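Local coordinates for NikO protein (PDB 4FQD) that transfers an enolpyruvyl group as an EPSP synthase-family enzyme of the MurA type and is essential in nikkomycin biosynthesis, at residues Trp271-Val276 / Ala348-Tyr353; Ile380-Ala383 / Val388-Val391. The protein carries 4 engineered substitutions. All blocks are in the same frame, centred on the assembly; numbering follows the deposited sequence.

Contact 1. Residues Trp271-Val276 / Ala348-Tyr353; sequences WICAGV and ALLGAY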
ATOM      1  N   TRP A 271      -6.911  15.061  17.064  1.00 10.34           N
ATOM      2  CA  TRP A 271      -6.235  16.007  17.944  1.00 12.38           C
ATOM      3  C   TRP A 271      -4.719  15.991  17.773  1.00 11.96           C
ATOM      4  O   TRP A 271      -4.061  17.021  17.917  1.00 13.28           O
ATOM      5  CB  TRP A 271      -6.614  15.760  19.407  1.00 10.68           C
ATOM      6  CG  TRP A 271      -8.012  16.177  19.734  1.00 17.25           C
ATOM      7  CD1 TRP A 271      -9.023  15.379  20.184  1.00 16.40           C
ATOM      8  CD2 TRP A 271      -8.560  17.496  19.628  1.00 18.15           C
ATOM      9  NE1 TRP A 271     -10.165  16.120  20.369  1.00 21.29           N
ATOM     10  CE2 TRP A 271      -9.906  17.424  20.034  1.00 14.86           C
ATOM     11  CE3 TRP A 271      -8.042  18.734  19.231  1.00 14.00           C
ATOM     12  CZ2 TRP A 271     -10.741  18.537  20.055  1.00 17.99           C
ATOM     13  CZ3 TRP A 271      -8.871  19.838  19.253  1.00 16.18           C
ATOM     14  CH2 TRP A 271     -10.206  19.733  19.662  1.00 19.76           C
ATOM     15  N   ILE A 272      -4.169  14.820  17.471  1.00 12.38           N
ATOM     16  CA  ILE A 272      -2.743  14.703  17.187  1.00 10.78           C
ATOM     17  C   ILE A 272      -2.412  15.493  15.924  1.00 13.80           C
ATOM     18  O   ILE A 272      -1.412  16.210  15.871  1.00 12.46           O
ATOM     19  CB  ILE A 272      -2.316  13.233  17.016  1.00 10.73           C
ATOM     20  CG1 ILE A 272      -2.428  12.489  18.350  1.00 11.85           C
ATOM     21  CG2 ILE A 272      -0.893  13.143  16.488  1.00  8.08           C
ATOM     22  CD1 ILE A 272      -2.116  11.010  18.254  1.00  9.81           C
ATOM     23  N   CYS A 273      -3.269  15.365  14.916  1.00 11.26           N
ATOM     24  CA  CYS A 273      -3.119  16.116  13.676  1.00 12.74           C
ATOM     25  C   CYS A 273      -3.206  17.616  13.938  1.00 13.94           C
ATOM     26  O   CYS A 273      -2.451  18.401  13.365  1.00 12.01           O
ATOM     27  CB  CYS A 273      -4.189  15.697  12.666  1.00 11.47           C
ATOM     28  SG  CYS A 273      -4.176  16.641  11.123  1.00 17.14           S
ATOM     29  N   ALA A 274      -4.126  18.002  14.814  1.00 13.03           N
ATOM     30  CA  ALA A 274      -4.323  19.406  15.158  1.00 10.95           C
ATOM     31  C   ALA A 274      -3.146  19.960  15.956  1.00 16.10           C
ATOM     32  O   ALA A 274      -2.685  21.073  15.703  1.00 12.52           O
ATOM     33  CB  ALA A 274      -5.622  19.585  15.931  1.00 11.86           C
ATOM     34  N   GLY A 275      -2.666  19.180  16.921  1.00 13.30           N
ATOM     35  CA  GLY A 275      -1.558  19.597  17.761  1.00 12.24           C
ATOM     36  C   GLY A 275      -0.264  19.791  16.993  1.00 14.51           C
ATOM     37  O   GLY A 275       0.502  20.712  17.271  1.00 15.38           O
ATOM     38  N   VAL A 276      -0.022  18.920  16.020  1.00 13.49           N
ATOM     39  CA  VAL A 276       1.194  18.981  15.216  1.00 13.87           C
ATOM     40  C   VAL A 276       1.202  20.195  14.286  1.00 12.45           C
ATOM     41  O   VAL A 276       2.235  20.843  14.103  1.00 10.03           O
ATOM     42  CB  VAL A 276       1.384  17.684  14.391  1.00 10.65           C
ATOM     43  CG1 VAL A 276       2.463  17.860  13.336  1.00  9.96           C
ATOM     44  CG2 VAL A 276       1.720  16.518  15.307  1.00 10.41           C
ATOM     45  N   ALA A 348      -3.418  12.520   5.319  1.00 11.53           N
ATOM     46  CA  ALA A 348      -3.254  13.208   4.045  1.00 10.48           C
ATOM     47  C   ALA A 348      -2.877  14.665   4.280  1.00 12.11           C
ATOM     48  O   ALA A 348      -2.041  15.222   3.570  1.00 15.09           O
ATOM     49  CB  ALA A 348      -4.528  13.115   3.223  1.00  9.19           C
ATOM     50  N   LEU A 349      -3.501  15.276   5.282  1.00  8.32           N
ATOM     51  CA  LEU A 349      -3.210  16.661   5.632  1.00 12.86           C
ATOM     52  C   LEU A 349      -1.790  16.792   6.172  1.00 13.32           C
ATOM     53  O   LEU A 349      -1.089  17.758   5.871  1.00 14.32           O
ATOM     54  CB  LEU A 349      -4.218  17.178   6.660  1.00 10.89           C
ATOM     55  CG  LEU A 349      -4.033  18.621   7.132  1.00  9.62           C
ATOM     56  CD1 LEU A 349      -3.995  19.576   5.948  1.00  6.81           C
ATOM     57  CD2 LEU A 349      -5.137  19.010   8.103  1.00  8.53           C
ATOM     58  N   LEU A 350      -1.372  15.813   6.969  1.00 12.10           N
ATOM     59  CA  LEU A 350      -0.012  15.778   7.492  1.00 11.69           C
ATOM     60  C   LEU A 350       0.994  15.599   6.361  1.00 11.85           C
ATOM     61  O   LEU A 350       2.115  16.102   6.430  1.00 11.92           O
ATOM     62  CB  LEU A 350       0.145  14.649   8.512  1.00 10.50           C
ATOM     63  CG  LEU A 350      -0.554  14.832   9.860  1.00 12.98           C
ATOM     64  CD1 LEU A 350      -0.482  13.552  10.677  1.00 12.31           C
ATOM     65  CD2 LEU A 350       0.065  15.990  10.627  1.00 10.94           C
ATOM     66  N   GLY A 351       0.582  14.882   5.320  1.00  9.51           N
ATOM     67  CA  GLY A 351       1.431  14.643   4.168  1.00  9.30           C
ATOM     68  C   GLY A 351       1.730  15.909   3.389  1.00 13.37           C
ATOM     69  O   GLY A 351       2.740  15.996   2.690  1.00 11.56           O
ATOM     70  N   ALA A 352       0.849  16.898   3.514  1.00 11.21           N
ATOM     71  CA  ALA A 352       1.034  18.182   2.847  1.00 13.28           C
ATOM     72  C   ALA A 352       2.207  18.949   3.447  1.00 12.44           C
ATOM     73  O   ALA A 352       2.722  19.889   2.843  1.00  9.14           O
ATOM     74  CB  ALA A 352      -0.239  19.010   2.926  1.00 11.00           C
ATOM     75  N   TYR A 353       2.624  18.539   4.641  1.00 10.79           N
ATOM     76  CA  TYR A 353       3.742  19.172   5.328  1.00 10.32           C
ATOM     77  C   TYR A 353       5.000  18.316   5.235  1.00 12.71           C
ATOM     78  O   TYR A 353       6.050  18.679   5.766  1.00 15.33           O
ATOM     79  CB  TYR A 353       3.388  19.437   6.792  1.00 10.45           C
ATOM     80  CG  TYR A 353       2.339  20.509   6.983  1.00 10.37           C
ATOM     81  CD1 TYR A 353       0.991  20.230   6.797  1.00  8.88           C
ATOM     82  CD2 TYR A 353       2.695  21.798   7.356  1.00 10.16           C
ATOM     83  CE1 TYR A 353       0.028  21.206   6.971  1.00 13.06           C
ATOM     84  CE2 TYR A 353       1.740  22.781   7.534  1.00 13.27           C
ATOM     85  CZ  TYR A 353       0.408  22.479   7.341  1.00 14.70           C
ATOM     86  OH  TYR A 353      -0.546  23.454   7.518  1.00 13.50           O
TER
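Cys273 and Val276 of helix 265-278 meet Leu349 and Leu350 of helix 344-351, a buried helix-to-helix contact inside the inverse beta/alpha barrel of the enolpyruvyl transferase fold. The nearest backbone approach, Cys273 CA to Leu350 CA, is 6.9 Å, close for packed helices, and every contact within 4.5 Å is between side chains. Cys273 holds its sulfur anti to the backbone N (chi1 176°), which carries SG across to two consecutive leucines: it lies 4.0 Å from Leu349 CD2 and 4.2 Å from Leu350 CG. The approach is apolar, and SG rests against one methyl of the first leucine and near the branch point of the second. One turn further along the same helix, Val276 CG1 reaches Leu350 CD2 at 4.1 Å, and these two side chains run nearly perpendicular to each other. The area buried between the segments, 176 Å², is modest, and other helices complete the packing. Leu350 also touches Leu304 and Met307 of helix 298-307, while Leu417 of helix 409-419 packs on Cys273, and Val414 and Ala418 of that helix pack on Leu349. Val276 is set on its turn by the helical bond from its N to Ile272 O, 3.0 Å long.

Contact 2. Residues Ile380-Ala383 / Val388-Val391; sequences IRTA and VLRV
Thr382 to Ala383 and Arg390 to Val391 pair as antiparallel strands of a beta hairpin; the CA 380-to-383 and CA 388-to-391 vectors diverge by 152°. Ala383 and Arg390 form the hydrogen-bonded pair: Arg390 N to Ala383 O is 2.8 Å and straight (164° at the hydrogen), and Ala383 N to Arg390 O is 2.9 Å and more bent. Thr382 faces Val391 in the neighbouring non-hydrogen-bonded pair, their CA atoms 4.7 Å apart. On the Ala383 side, CG of Arg390 anti to the backbone N (chi1 -171°) and bends at chi2 and chi3 bring one guanidinium face over the Ala383 methyl, which sits offset toward the rim, with Ala383 CB 3.6 Å from Arg390 CZ. The guanidinium makes a salt bridge through NH1 to Asp392, and NE donates to Ala185 O of the second subunit. A leucine in place of Arg390 takes away the NE donor to that carbonyl and would probably leave Asp392 without its charged mate. On the other side, Leu389 CD1 approaches Thr382 CB at 3.9 Å, while Thr382 OG1 hydrogen-bonds Glu376. Strand 388-393 lies between strand 356-362 and strand 382-385, outermost within the chain, and helix 372-378 packs on Ile380 and Thr382.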
ATOM      1  N   ILE A 380      -3.377  22.817  -1.319  1.00 15.50           N
ATOM      2  CA  ILE A 380      -2.809  21.480  -1.199  1.00 16.78           C
ATOM      3  C   ILE A 380      -2.910  20.723  -2.522  1.00 14.67           C
ATOM      4  O   ILE A 380      -3.980  20.651  -3.125  1.00 17.06           O
ATOM      5  CB  ILE A 380      -3.506  20.677  -0.084  1.00 12.47           C
ATOM      6  CG1 ILE A 380      -3.460  21.454   1.233  1.00 12.44           C
ATOM      7  CG2 ILE A 380      -2.864  19.309   0.076  1.00 11.41           C
ATOM      8  CD1 ILE A 380      -4.145  20.752   2.384  1.00 12.64           C
ATOM      9  N   ARG A 381      -1.790  20.163  -2.969  1.00 15.92           N
ATOM     10  CA  ARG A 381      -1.736  19.454  -4.243  1.00 18.62           C
ATOM     11  C   ARG A 381      -2.077  17.978  -4.067  1.00 19.74           C
ATOM     12  O   ARG A 381      -1.352  17.244  -3.396  1.00 19.65           O
ATOM     13  CB  ARG A 381      -0.340  19.574  -4.856  1.00 17.44           C
ATOM     14  CG  ARG A 381       0.240  20.979  -4.850  1.00 25.91           C
ATOM     15  CD  ARG A 381      -0.166  21.768  -6.081  1.00 33.11           C
ATOM     16  NE  ARG A 381       0.881  22.702  -6.482  1.00 48.13           N
ATOM     17  CZ  ARG A 381       1.025  23.926  -5.983  1.00 49.90           C
ATOM     18  NH1 ARG A 381       0.186  24.370  -5.058  1.00 33.58           N
ATOM     19  NH2 ARG A 381       2.010  24.705  -6.407  1.00 54.52           N
ATOM     20  N   THR A 382      -3.176  17.541  -4.674  1.00 19.54           N
ATOM     21  CA  THR A 382      -3.584  16.143  -4.585  1.00 17.37           C
ATOM     22  C   THR A 382      -3.842  15.527  -5.957  1.00 18.37           C
ATOM     23  O   THR A 382      -4.005  16.234  -6.951  1.00 20.55           O
ATOM     24  CB  THR A 382      -4.856  15.966  -3.729  1.00 17.87           C
ATOM     25  OG1 THR A 382      -5.968  16.584  -4.387  1.00 25.66           O
ATOM     26  CG2 THR A 382      -4.672  16.583  -2.347  1.00 19.07           C
ATOM     27  N   ALA A 383      -3.872  14.199  -5.995  1.00 16.81           N
ATOM     28  CA  ALA A 383      -4.217  13.460  -7.202  1.00 15.14           C
ATOM     29  C   ALA A 383      -4.980  12.203  -6.808  1.00 15.57           C
ATOM     30  O   ALA A 383      -4.575  11.483  -5.895  1.00 15.87           O
ATOM     31  CB  ALA A 383      -2.967  13.106  -7.990  1.00 13.43           C
ATOM     32  N   VAL A 388      -6.684   5.165  -5.026  1.00 15.68           N
ATOM     33  CA  VAL A 388      -5.416   5.771  -4.637  1.00 11.61           C
ATOM     34  C   VAL A 388      -5.480   7.292  -4.558  1.00 11.60           C
ATOM     35  O   VAL A 388      -5.990   7.952  -5.461  1.00 13.60           O
ATOM     36  CB  VAL A 388      -4.283   5.355  -5.601  1.00 11.39           C
ATOM     37  CG1 VAL A 388      -2.987   6.088  -5.268  1.00 11.68           C
ATOM     38  CG2 VAL A 388      -4.079   3.850  -5.552  1.00 12.11           C
ATOM     39  N   LEU A 389      -4.961   7.834  -3.461  1.00 15.39           N
ATOM     40  CA  LEU A 389      -4.806   9.274  -3.303  1.00 12.56           C
ATOM     41  C   LEU A 389      -3.336   9.615  -3.091  1.00 12.93           C
ATOM     42  O   LEU A 389      -2.651   8.977  -2.290  1.00  8.80           O
ATOM     43  CB  LEU A 389      -5.635   9.777  -2.120  1.00 13.95           C
ATOM     44  CG  LEU A 389      -5.291  11.169  -1.584  1.00 14.68           C
ATOM     45  CD1 LEU A 389      -5.560  12.240  -2.632  1.00 14.38           C
ATOM     46  CD2 LEU A 389      -6.063  11.455  -0.304  1.00 16.96           C
ATOM     47  N   ARG A 390      -2.851  10.617  -3.815  1.00 13.11           N
ATOM     48  CA  ARG A 390      -1.465  11.045  -3.682  1.00 12.86           C
ATOM     49  C   ARG A 390      -1.384  12.516  -3.295  1.00 11.80           C
ATOM     50  O   ARG A 390      -2.101  13.351  -3.845  1.00 16.53           O
ATOM     51  CB  ARG A 390      -0.700  10.803  -4.985  1.00  8.40           C
ATOM     52  CG  ARG A 390       0.802  11.009  -4.871  1.00  7.50           C
ATOM     53  CD  ARG A 390       1.318  11.862  -6.016  1.00 12.30           C
ATOM     54  NE  ARG A 390       0.801  11.414  -7.306  1.00 22.88           N
ATOM     55  CZ  ARG A 390       0.538  12.223  -8.327  1.00 16.12           C
ATOM     56  NH1 ARG A 390       0.740  13.528  -8.211  1.00 14.01           N
ATOM     57  NH2 ARG A 390       0.068  11.728  -9.464  1.00 24.05           N
ATOM     58  N   VAL A 391      -0.513  12.825  -2.341  1.00  9.46           N
ATOM     59  CA  VAL A 391      -0.285  14.203  -1.927  1.00 10.24           C
ATOM     60  C   VAL A 391       1.142  14.627  -2.262  1.00 11.38           C
ATOM     61  O   VAL A 391       2.105  13.989  -1.836  1.00 11.85           O
ATOM     62  CB  VAL A 391      -0.539  14.391  -0.417  1.00 14.88           C
ATOM     63  CG1 VAL A 391      -0.190  15.810   0.010  1.00 11.77           C
ATOM     64  CG2 VAL A 391      -1.987  14.070  -0.080  1.00 12.59           C
TER

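Both contacts are largely buried and their centres are about 15 Å apart, yet they join different elements. Contact 1 links two helices by apolar side chains alone, whereas contact 2 joins the two strands of a hairpin and the residues leading into the first through paired backbone bonds and, through one arginine, reaches the second subunit. Contact 2 also has a surface fringe, since Arg381 is exposed, while every touching residue of contact 1 is buried. The two meet directly where residues 348-352 lie against the hairpin: Ala348 O packs on Val391 CG2 at 3.8 Å. Leu349 serves the helix pair through CD2 and meets Ile380, which leads into strand 382-385, through CD1.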